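Long-range contact in valine-pyruvate aminotransferase (Salmonella typhimurium, PDB 3G7Q), which transfers the amino group of valine to pyruvate with pyridoxal 5'-phosphate as cofactor, giving 3-methyl-2-oxobutanoate and alanine: residues G338-W343 against R389-P394. Residues are numbered along the deposited sequence; the frame is centred on the assembly and turned at random.
Sequences GAIFLW and RMNYVP
F341 and R389 meet on one face of an antiparallel pair of neighbouring strands, 341-345 and 387-391, in the smaller mixed sheet of this class I aminotransferase. L342 and M390 form the hydrogen-bonded pair between them: L342 N reaches M390 O at 2.9 Å, and M390 N returns to L342 O at 2.9 Å, the latter almost straight (175° at the hydrogen). From its root, R389 touches W343 first, CB lying 3.9 Å from CE3 at the indole edge. CG then passes F341 CB and CD1, and CD comes 3.5 Å from F341 CD1. A bend at chi3 (78°) carries NE along the CD1-CE1 side of the phenyl and lays the guanidinium face over F341 CE1, with CZ 3.5 Å from that carbon; ring and guanidinium planes differ by 24°. While the group lies on the phenyl, NH1 hydrogen-bonds to N191 OD1 and NH2 to G37 O, and the two bonds fix its rotation. The placement is consistent with R389 being the arginine that, in class I aminotransferases, binds the substrate carboxylate. At the end of strand 387-391, N391 OD1 accepts a hydrogen bond from V393 N at 2.8 Å, an Asx turn, and its ND2 is held by the carbonyls of G38 and N40. Y392 N binds I340 O at 3.1 Å, while the tyrosine ring reaches past I340 so that its OH donates to A339 O, in the carbonyl plane, at 2.6 Å.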
loop_
_atom_site.group_PDB
_atom_site.type_symbol
_atom_site.label_atom_id
_atom_site.label_comp_id
_atom_site.label_asym_id
_atom_site.label_seq_id
_atom_site.Cartn_x
_atom_site.Cartn_y
_atom_site.Cartn_z
ATOM N N GLY A 338 -18.796 20.037 5.113
ATOM C CA GLY A 338 -17.400 19.715 5.168
ATOM C C GLY A 338 -16.974 19.055 3.887
ATOM O O GLY A 338 -17.768 18.921 2.938
ATOM N N ALA A 339 -15.719 18.616 3.863
ATOM C CA ALA A 339 -15.091 18.024 2.717
ATOM C C ALA A 339 -14.964 19.023 1.534
ATOM O O ALA A 339 -15.143 20.243 1.706
ATOM C CB ALA A 339 -15.749 16.655 2.288
ATOM N N ILE A 340 -14.612 18.485 0.386
ATOM C CA ILE A 340 -14.158 19.303 -0.755
ATOM C C ILE A 340 -15.043 19.197 -1.999
ATOM O O ILE A 340 -14.618 19.560 -3.117
ATOM C CB ILE A 340 -12.675 18.916 -1.113
ATOM C CG1 ILE A 340 -12.544 17.451 -1.587
ATOM C CG2 ILE A 340 -11.732 19.241 0.097
ATOM C CD1 ILE A 340 -11.121 17.060 -2.135
ATOM N N PHE A 341 -16.261 18.705 -1.787
ATOM C CA PHE A 341 -17.200 18.470 -2.870
ATOM C C PHE A 341 -18.504 19.240 -2.722
ATOM O O PHE A 341 -18.881 19.630 -1.636
ATOM C CB PHE A 341 -17.596 16.988 -2.900
ATOM C CG PHE A 341 -16.417 16.052 -2.916
ATOM C CD1 PHE A 341 -15.705 15.825 -4.087
ATOM C CD2 PHE A 341 -15.988 15.459 -1.750
ATOM C CE1 PHE A 341 -14.587 14.993 -4.087
ATOM C CE2 PHE A 341 -14.849 14.615 -1.751
ATOM C CZ PHE A 341 -14.167 14.391 -2.894
ATOM N N LEU A 342 -19.169 19.425 -3.853
ATOM C CA LEU A 342 -20.549 19.840 -3.871
ATOM C C LEU A 342 -21.341 18.705 -4.548
ATOM O O LEU A 342 -20.933 18.133 -5.578
ATOM C CB LEU A 342 -20.769 21.175 -4.569
ATOM C CG LEU A 342 -20.239 22.400 -3.837
ATOM C CD1 LEU A 342 -20.386 23.656 -4.745
ATOM C CD2 LEU A 342 -20.947 22.605 -2.490
ATOM N N TRP A 343 -22.453 18.372 -3.926
ATOM C CA TRP A 343 -23.369 17.339 -4.424
ATOM C C TRP A 343 -24.585 18.066 -4.948
ATOM O O TRP A 343 -25.333 18.731 -4.177
ATOM C CB TRP A 343 -23.711 16.394 -3.299
ATOM C CG TRP A 343 -24.660 15.271 -3.573
ATOM C CD1 TRP A 343 -25.947 15.168 -3.171
ATOM C CD2 TRP A 343 -24.339 14.025 -4.215
ATOM N NE1 TRP A 343 -26.459 13.966 -3.543
ATOM C CE2 TRP A 343 -25.497 13.238 -4.181
ATOM C CE3 TRP A 343 -23.193 13.517 -4.833
ATOM C CZ2 TRP A 343 -25.553 11.953 -4.731
ATOM C CZ3 TRP A 343 -23.233 12.233 -5.365
ATOM C CH2 TRP A 343 -24.409 11.471 -5.310
ATOM N N ARG A 389 -21.665 14.601 -8.488
ATOM C CA ARG A 389 -20.674 15.166 -7.584
ATOM C C ARG A 389 -19.665 16.010 -8.364
ATOM O O ARG A 389 -19.182 15.592 -9.426
ATOM C CB ARG A 389 -19.887 14.066 -6.891
ATOM C CG ARG A 389 -18.986 14.562 -5.762
ATOM C CD ARG A 389 -17.974 13.473 -5.315
ATOM N NE ARG A 389 -16.833 13.335 -6.231
ATOM C CZ ARG A 389 -15.883 12.398 -6.121
ATOM N NH1 ARG A 389 -15.919 11.505 -5.138
ATOM N NH2 ARG A 389 -14.892 12.343 -7.005
HETATM N N MSE A 390 -19.321 17.165 -7.818
HETATM C CA MSE A 390 -18.232 17.987 -8.333
HETATM C C MSE A 390 -17.270 18.334 -7.198
HETATM O O MSE A 390 -17.644 18.306 -6.013
HETATM C CB MSE A 390 -18.741 19.271 -8.981
HETATM C CG MSE A 390 -19.529 20.172 -8.082
HETATM SE SE MSE A 390 -19.743 21.942 -8.988
HETATM C CE MSE A 390 -18.037 22.693 -8.624
ATOM N N ASN A 391 -16.043 18.687 -7.576
ATOM C CA ASN A 391 -14.983 19.114 -6.655
ATOM C C ASN A 391 -14.923 20.631 -6.771
ATOM O O ASN A 391 -14.816 21.139 -7.889
ATOM C CB ASN A 391 -13.667 18.445 -7.051
ATOM C CG ASN A 391 -12.531 18.770 -6.109
ATOM O OD1 ASN A 391 -12.367 19.917 -5.697
ATOM N ND2 ASN A 391 -11.700 17.750 -5.797
ATOM N N TYR A 392 -15.057 21.358 -5.658
ATOM C CA TYR A 392 -15.081 22.855 -5.710
ATOM C C TYR A 392 -13.710 23.533 -5.567
ATOM O O TYR A 392 -13.633 24.769 -5.509
ATOM C CB TYR A 392 -16.062 23.423 -4.669
ATOM C CG TYR A 392 -15.709 23.202 -3.210
ATOM C CD1 TYR A 392 -14.777 24.018 -2.569
ATOM C CD2 TYR A 392 -16.334 22.213 -2.470
ATOM C CE1 TYR A 392 -14.436 23.822 -1.249
ATOM C CE2 TYR A 392 -16.041 22.042 -1.130
ATOM C CZ TYR A 392 -15.075 22.831 -0.532
ATOM O OH TYR A 392 -14.753 22.638 0.794
ATOM N N VAL A 393 -12.658 22.744 -5.531
ATOM C CA VAL A 393 -11.278 23.234 -5.380
ATOM C C VAL A 393 -10.616 23.891 -6.601
ATOM O O VAL A 393 -9.817 24.812 -6.418
ATOM C CB VAL A 393 -10.341 22.065 -4.942
ATOM C CG1 VAL A 393 -8.883 22.406 -5.172
ATOM C CG2 VAL A 393 -10.619 21.684 -3.529
ATOM N N PRO A 394 -10.897 23.419 -7.831
ATOM C CA PRO A 394 -10.218 24.046 -8.986
ATOM C C PRO A 394 -10.412 25.568 -9.085
ATOM O O PRO A 394 -11.318 26.136 -8.486
ATOM C CB PRO A 394 -10.850 23.340 -10.182
ATOM C CG PRO A 394 -11.241 22.032 -9.643
ATOM C CD PRO A 394 -11.770 22.333 -8.270
#